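Local structure of tailspike protein (Acinetobacter phage vB_ApiP_P1, 6E1R) at residues A[19-24]-A[65-70]; A[151-156]-A[169-174]; A[393-396]-A[400-403]; A[438-443]-A[474-479]; A[498-503]-A[527-532]. The protein probably binds and degrades the capsular polysaccharide of its Acinetobacter host, as the receptor-recognising spike on the phage tail. All coordinates share one frame; numbering follows the deposited sequence.

In the fold
The five contacts follow one another along the chain; none nests in or crosses another. Interaction 1 closes the small domain at the start of this crystallised fragment, bringing a short helix onto a hairpin 41 residues on. Interaction 2, its centre about 30 Å from that of interaction 1, links two faces of the parallel beta-helix across a connection that includes strand 164-167. Interaction 3 folds the chain back on itself after strand 392-395, late in the beta-helix. Interactions 4 and 5 belong to the C-terminal antiparallel domain: 438-443 with 474-479 brings together an edge strand and a loop, while 498-503 with 527-532 joins the two facing sheets. Their centres lie about 19 Å apart, and Phe-443 packs against Ala-531.

Interaction 1: A[19-24]-A[65-70]; sequences NSKVEL and TVINGW
Leu-24 packs over the five-membered ring of Trp-70 in a CH-pi contact. Its CD1 sits 3.9 Å from the centroid of that ring and 17° off the ring normal, above the face but shifted toward the rim, so that Trp-70 CG is its nearest atom at 3.8 Å. With CG anti to its own backbone N (chi1 -177°), the leucine directs its isobutyl end toward the hairpin, where the branch at CG sends CD1 to the indole and CD2 to Ile-67. The backbone joins in as well, Leu-24 O lying 3.5 Å from Trp-70 CD1.

The purely aliphatic part gathers round Ile-67 CD1. Leu-24 CD2 approaches it to 3.9 Å, the two side chains crossing at about a right angle, and the chain of Lys-21 touches the same methyl through CG at 3.6 Å. Lys-21 bends at its second torsion and carries its ammonium group on to a long, weak ion pair with Glu-25.

The hairpin that presents Ile-67 and Trp-70 is a two-residue type I' turn, closed by mutual backbone hydrogen bonds between them. It lies at one edge of the five-stranded mixed sheet of the small domain that opens this fragment, and helix 21-25 rests against that sheet, where Val-35 and Phe-51 also touch Leu-24 and Trp-70.

Polar bonds hold the two pieces in place from outside the apolar patch. Trp-70 NE1 donates to Leu-27 O, which fixes the rotation of the indole, and Asn-68 ND2 bonds Glu-25 O. At the N-cap of the helix, Ser-20 OG accepts a weak bond from Glu-23 N at 3.4 Å.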
# COMPACT_ATOMS: atom_id res chain seq x y z
N ASN A 19 11.68 -50.47 21.41
CA ASN A 19 12.50 -49.26 21.40
C ASN A 19 12.98 -48.85 20.02
O ASN A 19 13.65 -47.81 19.90
CB ASN A 19 13.70 -49.43 22.34
CG ASN A 19 14.65 -50.52 21.90
OD1 ASN A 19 14.33 -51.30 21.01
ND2 ASN A 19 15.82 -50.57 22.52
N SER A 20 12.67 -49.61 18.97
CA SER A 20 13.16 -49.29 17.64
C SER A 20 12.25 -49.94 16.60
O SER A 20 11.44 -50.81 16.91
CB SER A 20 14.61 -49.73 17.44
OG SER A 20 14.73 -51.14 17.53
N LYS A 21 12.42 -49.50 15.35
CA LYS A 21 11.64 -50.06 14.25
C LYS A 21 12.10 -51.47 13.91
O LYS A 21 11.28 -52.31 13.52
CB LYS A 21 11.74 -49.14 13.03
CG LYS A 21 10.99 -49.63 11.80
CD LYS A 21 11.94 -50.10 10.72
CE LYS A 21 11.20 -50.48 9.45
NZ LYS A 21 12.13 -50.81 8.33
N VAL A 22 13.40 -51.74 14.04
CA VAL A 22 13.91 -53.08 13.74
C VAL A 22 13.33 -54.10 14.71
O VAL A 22 13.10 -55.26 14.34
CB VAL A 22 15.45 -53.08 13.77
CG1 VAL A 22 16.00 -54.40 13.25
CG2 VAL A 22 16.00 -51.91 12.96
N GLU A 23 13.09 -53.70 15.96
CA GLU A 23 12.47 -54.61 16.92
C GLU A 23 10.98 -54.77 16.68
O GLU A 23 10.39 -55.76 17.13
CB GLU A 23 12.72 -54.12 18.35
CG GLU A 23 12.45 -55.18 19.41
CD GLU A 23 12.81 -54.73 20.81
OE1 GLU A 23 13.77 -53.94 20.96
OE2 GLU A 23 12.13 -55.15 21.77
N LEU A 24 10.35 -53.84 15.96
CA LEU A 24 8.92 -53.96 15.68
C LEU A 24 8.65 -54.91 14.53
O LEU A 24 7.72 -55.72 14.59
CB LEU A 24 8.32 -52.59 15.38
CG LEU A 24 6.81 -52.57 15.14
CD1 LEU A 24 6.07 -52.83 16.44
CD2 LEU A 24 6.37 -51.26 14.52
N THR A 65 3.71 -46.28 7.97
CA THR A 65 2.38 -46.52 8.51
C THR A 65 2.17 -47.98 8.91
O THR A 65 1.61 -48.25 9.98
CB THR A 65 1.31 -46.09 7.51
OG1 THR A 65 1.56 -46.71 6.24
CG2 THR A 65 1.32 -44.58 7.34
N VAL A 66 2.62 -48.92 8.09
CA VAL A 66 2.47 -50.35 8.36
C VAL A 66 3.85 -50.99 8.32
O VAL A 66 4.59 -50.83 7.34
CB VAL A 66 1.52 -51.03 7.35
CG1 VAL A 66 0.67 -52.07 8.05
CG2 VAL A 66 0.65 -50.00 6.66
N ILE A 67 4.19 -51.72 9.38
CA ILE A 67 5.50 -52.37 9.51
C ILE A 67 5.23 -53.83 9.87
O ILE A 67 5.06 -54.18 11.05
CB ILE A 67 6.38 -51.69 10.56
CG1 ILE A 67 6.67 -50.24 10.15
CG2 ILE A 67 7.69 -52.44 10.73
CD1 ILE A 67 7.42 -49.44 11.19
N ASN A 68 5.19 -54.69 8.86
CA ASN A 68 4.97 -56.13 9.03
C ASN A 68 3.73 -56.42 9.87
O ASN A 68 3.74 -57.22 10.80
CB ASN A 68 6.20 -56.82 9.62
CG ASN A 68 7.30 -57.03 8.59
OD1 ASN A 68 7.04 -57.07 7.39
ND2 ASN A 68 8.53 -57.19 9.07
N GLY A 69 2.63 -55.74 9.52
CA GLY A 69 1.35 -55.93 10.16
C GLY A 69 1.02 -54.92 11.23
O GLY A 69 -0.15 -54.79 11.60
N TRP A 70 2.02 -54.20 11.74
CA TRP A 70 1.81 -53.20 12.78
C TRP A 70 1.48 -51.87 12.11
O TRP A 70 2.33 -51.27 11.44
CB TRP A 70 3.03 -53.09 13.68
CG TRP A 70 3.30 -54.37 14.40
CD1 TRP A 70 4.23 -55.32 14.08
CD2 TRP A 70 2.62 -54.86 15.56
NE1 TRP A 70 4.17 -56.36 14.97
CE2 TRP A 70 3.19 -56.10 15.89
CE3 TRP A 70 1.58 -54.36 16.35
CZ2 TRP A 70 2.75 -56.85 16.98
CZ3 TRP A 70 1.15 -55.10 17.43
CH2 TRP A 70 1.74 -56.34 17.74

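Interaction 2: A[151-156]-A[169-174]; sequences PIFTVK and LMFKAS
Ile-152 and Phe-171 are the facing residues, with CA atoms 8.1 Å apart, too far for strand pairing; no hydrogen bond joins the two segments. The chain turns a corner at 152 and 153, whereas 169-173 is an extended strand belonging to a different sheet. Each sheet is parallel, built from strands of successive coils, consistent with the right-handed beta-helix of phage tailspikes, and the contact lies in the interior between two of its faces.

Ile-152 reaches across through the end of its longer branch. CG1 stands anti to the carbonyl carbon (chi1 -67°) and the branch is extended at its second torsion (chi2 179°), which together send CD1 to the edge of the Phe-171 ring, in the ring plane, at 3.8 Å from CD1 of the phenylalanine. The same methyl lies 3.9 Å from Lys-172 O.

Phe-153 comes to the neighbouring part of that edge. Its CE2 is 4.1 Å from Phe-171 CE1, and each of these atoms lies near the plane of the other ring, so the two phenylalanines meet rim to rim without stacking. Phe-171 also meets the ring of Phe-200, at about 25° between planes, and touches Ala-181. Ile-152 packs on Ile-144 and Ala-146.

With no charge or donor taking part across the segments, cohesion here comes from burial of methyl and aromatic edges, while strand pairing is with neighbouring coils, Ile-152 and Phe-153 bonding Thr-123, Thr-180 and Ala-181 through the backbone.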
# COMPACT_ATOMS: atom_id res chain seq x y z
N PRO A 151 20.68 -28.80 -4.49
CA PRO A 151 19.47 -28.16 -3.95
C PRO A 151 18.80 -29.07 -2.92
O PRO A 151 18.65 -30.27 -3.14
CB PRO A 151 18.59 -27.97 -5.19
CG PRO A 151 19.07 -29.00 -6.16
CD PRO A 151 20.55 -29.11 -5.92
N ILE A 152 18.42 -28.47 -1.79
CA ILE A 152 17.73 -29.24 -0.75
C ILE A 152 16.42 -29.79 -1.29
O ILE A 152 16.09 -30.97 -1.09
CB ILE A 152 17.50 -28.36 0.50
CG1 ILE A 152 18.84 -28.02 1.15
CG2 ILE A 152 16.57 -29.05 1.48
CD1 ILE A 152 18.71 -27.14 2.38
N PHE A 153 15.66 -28.96 -1.99
CA PHE A 153 14.44 -29.38 -2.68
C PHE A 153 14.58 -29.09 -4.16
O PHE A 153 15.17 -28.08 -4.56
CB PHE A 153 13.20 -28.67 -2.12
CG PHE A 153 12.79 -29.15 -0.76
CD1 PHE A 153 12.06 -30.32 -0.62
CD2 PHE A 153 13.12 -28.44 0.38
CE1 PHE A 153 11.67 -30.78 0.63
CE2 PHE A 153 12.73 -28.88 1.63
CZ PHE A 153 12.01 -30.05 1.75
N THR A 154 14.04 -29.99 -4.98
CA THR A 154 14.09 -29.87 -6.43
C THR A 154 12.67 -29.68 -6.96
O THR A 154 11.82 -30.57 -6.79
CB THR A 154 14.74 -31.09 -7.07
OG1 THR A 154 16.15 -31.09 -6.79
CG2 THR A 154 14.52 -31.09 -8.57
N VAL A 155 12.42 -28.53 -7.57
CA VAL A 155 11.11 -28.24 -8.14
C VAL A 155 10.95 -29.02 -9.44
O VAL A 155 11.82 -28.99 -10.31
CB VAL A 155 10.94 -26.73 -8.37
CG1 VAL A 155 9.56 -26.43 -8.93
CG2 VAL A 155 11.17 -25.97 -7.08
N LYS A 156 9.83 -29.73 -9.57
CA LYS A 156 9.59 -30.56 -10.74
C LYS A 156 9.25 -29.69 -11.95
O LYS A 156 8.87 -28.52 -11.84
CB LYS A 156 8.45 -31.54 -10.47
CG LYS A 156 8.71 -32.50 -9.32
CD LYS A 156 7.49 -33.35 -9.04
CE LYS A 156 7.76 -34.36 -7.94
NZ LYS A 156 6.58 -35.23 -7.69
N LEU A 169 11.00 -22.89 8.72
CA LEU A 169 12.12 -23.78 8.43
C LEU A 169 13.33 -22.96 8.04
O LEU A 169 13.20 -21.92 7.38
CB LEU A 169 11.77 -24.78 7.32
CG LEU A 169 10.69 -25.81 7.65
CD1 LEU A 169 10.32 -26.62 6.42
CD2 LEU A 169 11.17 -26.72 8.76
N MSE A 170 14.51 -23.42 8.44
CA MSE A 170 15.75 -22.74 8.09
C MSE A 170 16.58 -23.61 7.16
O MSE A 170 16.62 -24.83 7.31
CB MSE A 170 16.54 -22.40 9.35
CG MSE A 170 17.77 -21.55 9.11
SE MSE A 170 18.54 -20.88 10.77
CE MSE A 170 19.98 -19.79 10.03
N PHE A 171 17.24 -22.99 6.19
CA PHE A 171 18.02 -23.71 5.19
C PHE A 171 19.48 -23.28 5.31
O PHE A 171 19.79 -22.09 5.22
CB PHE A 171 17.48 -23.44 3.78
CG PHE A 171 16.03 -23.78 3.62
CD1 PHE A 171 15.64 -25.07 3.29
CD2 PHE A 171 15.05 -22.82 3.81
CE1 PHE A 171 14.31 -25.39 3.15
CE2 PHE A 171 13.71 -23.14 3.67
CZ PHE A 171 13.34 -24.42 3.34
N LYS A 172 20.36 -24.25 5.50
CA LYS A 172 21.79 -24.01 5.66
C LYS A 172 22.56 -24.86 4.66
O LYS A 172 22.00 -25.68 3.93
CB LYS A 172 22.26 -24.30 7.09
CG LYS A 172 21.53 -23.52 8.17
CD LYS A 172 22.09 -23.87 9.54
CE LYS A 172 21.42 -23.06 10.64
NZ LYS A 172 21.94 -23.40 11.99
N ALA A 173 23.88 -24.66 4.65
CA ALA A 173 24.79 -25.45 3.83
C ALA A 173 26.01 -25.80 4.67
O ALA A 173 26.54 -24.95 5.38
CB ALA A 173 25.22 -24.70 2.57
N SER A 174 26.44 -27.06 4.59
CA SER A 174 27.60 -27.49 5.36
C SER A 174 28.87 -26.80 4.88
O SER A 174 29.75 -26.48 5.69
CB SER A 174 27.75 -29.01 5.29
OG SER A 174 28.22 -29.41 4.01

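Interaction 3: A[393-396]-A[400-403]; sequences FTLA and SIGD
Leu-395 and Ser-400, whose CA atoms are 6.4 Å apart, face each other where the chain leaves strand 392-395 and returns after three intervening residues as an irregular segment; no backbone or side-chain hydrogen bond spans the gap.

One leucine methyl carries the contact. CD2 of Leu-395 lies 3.5 Å from the backbone N of Ser-400 and 3.9 Å from its CA, so the methyl rests on main chain rather than on the serine side chain. The CB of Ser-400 points away, and OG finds its partner in Asn-380 ND2. The same CD2 meets Ile-401 CG2 at 3.9 Å, so one methyl touches both the backbone of Ser-400 and the side chain of Ile-401. Ile-401 adopts an unusual first torsion (chi1 58°): CG1 stands between the backbone N and the carbonyl carbon, leaving CG2 as the branch nearest the leucine. Beyond it, Ile-401 touches Thr-406 and Met-409 of the loop ahead.

Strand 392-395 pairs in parallel with 364-367, late in the beta-helix, and 400-403 belongs to the loop that leads on to strand 415-420. Ser-400 also bonds Ser-369 through its backbone, so the returning chain runs beside the preceding coil. Asp-403, farther on, packs against Gln-421 of a neighbouring subunit.

Leu-395 is exposed and Ile-401 buried, so the contact grades from solvent into the interior. Being wholly van der Waals across the segments, it depends on apolar burial and shape fit, whereas hydrogen bonds of Ser-400 run to Ser-369 and Asn-380.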
# COMPACT_ATOMS: atom_id res chain seq x y z
N PHE A 393 16.01 14.39 1.40
CA PHE A 393 17.29 13.78 1.06
C PHE A 393 18.40 14.75 1.43
O PHE A 393 18.44 15.87 0.91
CB PHE A 393 17.36 13.41 -0.42
CG PHE A 393 16.55 12.20 -0.79
CD1 PHE A 393 16.63 11.05 -0.03
CD2 PHE A 393 15.72 12.22 -1.89
CE1 PHE A 393 15.89 9.93 -0.36
CE2 PHE A 393 14.97 11.11 -2.23
CZ PHE A 393 15.06 9.96 -1.46
N THR A 394 19.30 14.32 2.31
CA THR A 394 20.52 15.06 2.59
C THR A 394 21.63 14.53 1.70
O THR A 394 21.76 13.32 1.50
CB THR A 394 20.91 14.93 4.06
OG1 THR A 394 20.15 13.88 4.68
CG2 THR A 394 20.65 16.23 4.80
N LEU A 395 22.41 15.44 1.14
CA LEU A 395 23.45 15.09 0.18
C LEU A 395 24.79 14.96 0.88
O LEU A 395 25.29 15.92 1.46
CB LEU A 395 23.53 16.13 -0.94
CG LEU A 395 22.28 16.25 -1.82
CD1 LEU A 395 22.49 17.29 -2.91
CD2 LEU A 395 21.92 14.90 -2.43
N ALA A 396 25.36 13.76 0.83
CA ALA A 396 26.71 13.49 1.30
C ALA A 396 27.64 13.45 0.09
O ALA A 396 27.26 13.80 -1.03
CB ALA A 396 26.74 12.20 2.11
N SER A 400 23.56 13.54 -5.23
CA SER A 400 23.05 14.55 -6.15
C SER A 400 21.57 14.29 -6.40
O SER A 400 21.14 13.13 -6.47
CB SER A 400 23.82 14.53 -7.47
OG SER A 400 23.70 13.27 -8.11
N ILE A 401 20.81 15.37 -6.53
CA ILE A 401 19.39 15.28 -6.88
C ILE A 401 19.06 16.03 -8.16
O ILE A 401 17.97 15.81 -8.72
CB ILE A 401 18.49 15.77 -5.73
CG1 ILE A 401 18.84 17.22 -5.36
CG2 ILE A 401 18.60 14.85 -4.53
CD1 ILE A 401 17.98 17.77 -4.24
N GLY A 402 19.94 16.89 -8.65
CA GLY A 402 19.66 17.60 -9.89
C GLY A 402 18.48 18.55 -9.73
O GLY A 402 18.40 19.31 -8.76
N ASP A 403 17.56 18.49 -10.68
CA ASP A 403 16.36 19.32 -10.67
C ASP A 403 15.17 18.64 -10.02
O ASP A 403 14.04 19.12 -10.16
CB ASP A 403 16.00 19.74 -12.10
CG ASP A 403 17.03 20.66 -12.72
OD1 ASP A 403 17.72 21.38 -11.96
OD2 ASP A 403 17.15 20.66 -13.96

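Interaction 4: A[438-443]-A[474-479]; sequences TINRDF and FGTTAA
Asn-440 turns its carboxamide oxygen OD1 to within 4.2 Å of Thr-476 OG1, a loose approach without a hydrogen bond, although the CB of Asn-440 points away from the loop. The other flat group, the guanidinium of Arg-441, has Thr-438 CG2 over one face, 3.5 Å above the plane and displaced toward the rim. It takes no part across the contact; its bonds stay on the strand side. Its NE donates to Ile-439 O at 3.1 Å, a bent bond (140° at the hydrogen) that reaches the oxygen from above the carbonyl plane, 49° out of it. NH1 is held by Gly-450 O.

Direct apolar contact is confined to Ile-439 and Thr-476. Their CG2 methyls meet at 3.8 Å with the side chains crossing obliquely. In Thr-476, chi1 of -55° sets OG1 beside the backbone N and leaves CG2 anti to it, and the hydroxyl is thereby turned to a water.

That water is the polar link between the segments. It accepts from Asn-440 N at 2.7 Å and donates to Gly-475 O at 2.8 Å, and it also hydrogen-bonds Thr-476 OG1. Three hydrogen-bond partners thus hold it between the strand and the loop, and it satisfies a backbone donor and a backbone acceptor that do not meet directly.

In the C-terminal antiparallel sheet, strand 435-443 lies at an edge and strand 539-548 runs between it and strand 465-474, so the loop after 474 reaches back beside the edge strand without pairing. Arg-441 and Gly-475 bond the intervening strand through their backbones, and farther along the loop Ala-479 bonds Ser-463 of a neighbouring subunit.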
# COMPACT_ATOMS: atom_id res chain seq x y z
N THR A 438 12.24 29.14 -33.02
CA THR A 438 12.68 28.83 -34.38
C THR A 438 14.07 29.41 -34.55
O THR A 438 14.27 30.62 -34.37
CB THR A 438 11.72 29.39 -35.43
OG1 THR A 438 10.37 29.05 -35.07
CG2 THR A 438 12.03 28.81 -36.79
N ILE A 439 15.03 28.56 -34.90
CA ILE A 439 16.42 28.98 -35.03
C ILE A 439 16.85 28.89 -36.48
O ILE A 439 16.09 28.44 -37.34
CB ILE A 439 17.34 28.15 -34.12
CG1 ILE A 439 17.36 26.69 -34.56
CG2 ILE A 439 16.91 28.27 -32.67
CD1 ILE A 439 18.41 25.85 -33.87
N ASN A 440 18.09 29.31 -36.76
CA ASN A 440 18.68 29.22 -38.09
C ASN A 440 17.84 29.96 -39.13
O ASN A 440 17.68 29.50 -40.27
CB ASN A 440 18.90 27.76 -38.50
CG ASN A 440 19.78 27.02 -37.52
OD1 ASN A 440 20.55 27.62 -36.77
ND2 ASN A 440 19.66 25.69 -37.51
N ARG A 441 17.29 31.11 -38.74
CA ARG A 441 16.58 31.98 -39.67
C ARG A 441 17.62 32.84 -40.39
O ARG A 441 18.05 33.88 -39.89
CB ARG A 441 15.55 32.83 -38.94
CG ARG A 441 14.54 32.04 -38.12
CD ARG A 441 13.64 31.17 -39.00
NE ARG A 441 14.27 29.92 -39.40
CZ ARG A 441 13.75 29.05 -40.25
NH1 ARG A 441 12.57 29.29 -40.81
NH2 ARG A 441 14.40 27.94 -40.55
N ASP A 442 18.02 32.39 -41.58
CA ASP A 442 19.09 33.03 -42.33
C ASP A 442 18.50 34.02 -43.33
O ASP A 442 17.65 33.65 -44.15
CB ASP A 442 19.94 31.98 -43.05
CG ASP A 442 20.44 30.90 -42.11
OD1 ASP A 442 20.75 31.22 -40.95
OD2 ASP A 442 20.53 29.73 -42.54
N PHE A 443 18.94 35.27 -43.25
CA PHE A 443 18.41 36.35 -44.06
C PHE A 443 19.49 36.95 -44.95
O PHE A 443 20.67 36.98 -44.59
CB PHE A 443 17.82 37.47 -43.19
CG PHE A 443 16.57 37.08 -42.46
CD1 PHE A 443 16.64 36.45 -41.23
CD2 PHE A 443 15.32 37.35 -43.00
CE1 PHE A 443 15.49 36.09 -40.55
CE2 PHE A 443 14.17 37.00 -42.32
CZ PHE A 443 14.25 36.37 -41.10
N PHE A 474 19.98 38.08 -32.68
CA PHE A 474 21.05 37.72 -33.60
C PHE A 474 21.74 36.45 -33.10
O PHE A 474 22.14 36.38 -31.93
CB PHE A 474 22.06 38.86 -33.73
CG PHE A 474 23.14 38.59 -34.74
CD1 PHE A 474 22.83 38.33 -36.06
CD2 PHE A 474 24.47 38.62 -34.36
CE1 PHE A 474 23.82 38.09 -36.99
CE2 PHE A 474 25.47 38.38 -35.29
CZ PHE A 474 25.14 38.12 -36.60
N GLY A 475 21.87 35.46 -33.97
CA GLY A 475 22.44 34.19 -33.58
C GLY A 475 21.40 33.15 -33.26
O GLY A 475 20.33 33.12 -33.88
N THR A 476 21.68 32.29 -32.29
CA THR A 476 20.79 31.20 -31.92
C THR A 476 20.24 31.34 -30.51
O THR A 476 19.02 31.25 -30.31
CB THR A 476 21.52 29.85 -32.07
OG1 THR A 476 22.03 29.73 -33.40
CG2 THR A 476 20.56 28.70 -31.80
N THR A 477 21.10 31.57 -29.52
CA THR A 477 20.70 31.65 -28.13
C THR A 477 21.15 32.99 -27.55
O THR A 477 22.29 33.41 -27.77
CB THR A 477 21.29 30.50 -27.31
OG1 THR A 477 20.77 29.25 -27.79
CG2 THR A 477 20.95 30.65 -25.83
N ALA A 478 20.25 33.65 -26.84
CA ALA A 478 20.54 34.97 -26.28
C ALA A 478 21.62 34.88 -25.21
O ALA A 478 21.70 33.90 -24.45
CB ALA A 478 19.28 35.60 -25.71
N ALA A 479 22.44 35.91 -25.14
CA ALA A 479 23.48 36.03 -24.13
C ALA A 479 23.65 37.51 -23.79
O ALA A 479 22.87 38.35 -24.23
CB ALA A 479 24.79 35.39 -24.62
O HOH W 1 19.73 30.69 -35.13

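Interaction 5: A[498-503]-A[527-532]; sequences KYISQI and NVLVAT
Lys-498 NZ donates to Asn-527 OD1 at 2.7 Å, and this bond is the close end of the contact. The ammonium comes to the carbonyl from above its plane, 36° out of it, with a C=O...N angle of 113°. A bend at the second torsion (chi2 -52°) leads the lysine chain to the asparagine, and the two side chains cross at about a right angle. CE follows at 3.3 Å from the same OD1, so the end of the lysine lies against the amide. Each polar atom has a further partner: NZ also bonds Gly-495 O, and OD1 is shared with Tyr-464 OH.

From here the two segments diverge. The CA atoms are 7.7 Å apart for Lys-498 and Asn-527 but 9.5 Å for Ile-500 and Leu-529, and at the second pair a single methyl contact remains, Ile-500 CD1 to Leu-529 CD1 at 4.0 Å. Ile-500 is partly exposed, whereas Leu-529 is buried. Trp-521 and Val-491 take up more of the isoleucine.

The two strands belong to different antiparallel sheets of the C-terminal domain. Strand 497-507 is an edge of the five-stranded sheet, and 528-533 lies within the four-stranded one, so the contact spans two layers packed as a sandwich. At the far end of the first segment, Ile-503 packs on Ile-503 of both neighbouring subunits.

Polar and apolar roles are therefore divided along the contact. A probably charged ammonium, shared by two carbonyl oxygens, closes the narrow end near the hairpin turn, and between these segments only a methyl contact remains where they part.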
# COMPACT_ATOMS: atom_id res chain seq x y z
N LYS A 498 -5.65 37.32 -44.60
CA LYS A 498 -4.81 37.33 -43.41
C LYS A 498 -4.71 38.75 -42.88
O LYS A 498 -4.47 39.69 -43.64
CB LYS A 498 -3.41 36.79 -43.72
CG LYS A 498 -3.39 35.50 -44.54
CD LYS A 498 -4.28 34.43 -43.92
CE LYS A 498 -4.33 33.19 -44.80
NZ LYS A 498 -5.30 32.18 -44.29
N TYR A 499 -4.90 38.90 -41.57
CA TYR A 499 -4.89 40.21 -40.91
C TYR A 499 -3.84 40.20 -39.82
O TYR A 499 -3.93 39.41 -38.87
CB TYR A 499 -6.27 40.54 -40.34
CG TYR A 499 -7.37 40.56 -41.37
CD1 TYR A 499 -8.05 39.40 -41.71
CD2 TYR A 499 -7.73 41.74 -42.00
CE1 TYR A 499 -9.05 39.41 -42.66
CE2 TYR A 499 -8.73 41.76 -42.95
CZ TYR A 499 -9.39 40.60 -43.27
OH TYR A 499 -10.39 40.62 -44.22
N ILE A 500 -2.85 41.09 -39.94
CA ILE A 500 -1.81 41.25 -38.94
C ILE A 500 -1.58 42.73 -38.71
O ILE A 500 -1.57 43.53 -39.66
CB ILE A 500 -0.50 40.53 -39.36
CG1 ILE A 500 0.57 40.69 -38.28
CG2 ILE A 500 -0.01 41.03 -40.71
CD1 ILE A 500 1.81 39.86 -38.52
N SER A 501 -1.43 43.12 -37.44
CA SER A 501 -1.25 44.51 -37.06
C SER A 501 -0.19 44.59 -35.98
O SER A 501 -0.35 43.99 -34.91
CB SER A 501 -2.57 45.12 -36.56
OG SER A 501 -2.39 46.46 -36.13
N GLN A 502 0.89 45.32 -36.25
CA GLN A 502 1.97 45.47 -35.29
C GLN A 502 1.56 46.50 -34.24
O GLN A 502 1.54 47.70 -34.51
CB GLN A 502 3.27 45.88 -35.98
CG GLN A 502 4.44 46.02 -35.02
CD GLN A 502 5.78 46.11 -35.73
OE1 GLN A 502 6.09 45.31 -36.61
NE2 GLN A 502 6.59 47.10 -35.34
N ILE A 503 1.23 46.01 -33.04
CA ILE A 503 0.81 46.90 -31.96
C ILE A 503 1.97 47.79 -31.51
O ILE A 503 1.78 48.97 -31.19
CB ILE A 503 0.23 46.09 -30.80
CG1 ILE A 503 -1.17 45.58 -31.13
CG2 ILE A 503 0.21 46.89 -29.53
CD1 ILE A 503 -1.93 45.08 -29.92
N ASN A 527 -0.67 30.48 -44.00
CA ASN A 527 -0.83 30.83 -42.59
C ASN A 527 0.49 30.75 -41.83
O ASN A 527 0.54 30.37 -40.66
CB ASN A 527 -1.89 29.95 -41.91
CG ASN A 527 -3.27 30.14 -42.52
OD1 ASN A 527 -3.97 31.11 -42.21
ND2 ASN A 527 -3.68 29.21 -43.38
N VAL A 528 1.58 31.11 -42.50
CA VAL A 528 2.91 31.11 -41.90
C VAL A 528 3.28 32.54 -41.52
O VAL A 528 3.14 33.46 -42.34
CB VAL A 528 3.96 30.52 -42.86
CG1 VAL A 528 5.35 30.63 -42.26
CG2 VAL A 528 3.62 29.07 -43.17
N LEU A 529 3.73 32.73 -40.28
CA LEU A 529 4.24 34.03 -39.85
C LEU A 529 5.59 34.27 -40.49
O LEU A 529 6.57 33.59 -40.17
CB LEU A 529 4.34 34.07 -38.32
CG LEU A 529 4.83 35.38 -37.72
CD1 LEU A 529 3.84 36.50 -37.98
CD2 LEU A 529 5.09 35.23 -36.23
N VAL A 530 5.66 35.24 -41.40
CA VAL A 530 6.85 35.50 -42.20
C VAL A 530 7.53 36.76 -41.69
O VAL A 530 6.86 37.77 -41.40
CB VAL A 530 6.50 35.63 -43.70
CG1 VAL A 530 7.75 35.89 -44.52
CG2 VAL A 530 5.79 34.38 -44.18
N ALA A 531 8.85 36.70 -41.57
CA ALA A 531 9.67 37.85 -41.19
C ALA A 531 10.49 38.30 -42.39
O ALA A 531 11.13 37.47 -43.05
CB ALA A 531 10.59 37.50 -40.02
N THR A 532 10.46 39.60 -42.68
CA THR A 532 11.21 40.18 -43.78
C THR A 532 12.26 41.13 -43.23
O THR A 532 11.94 42.03 -42.45
CB THR A 532 10.28 40.92 -44.74
OG1 THR A 532 9.27 40.03 -45.22
CG2 THR A 532 11.06 41.47 -45.93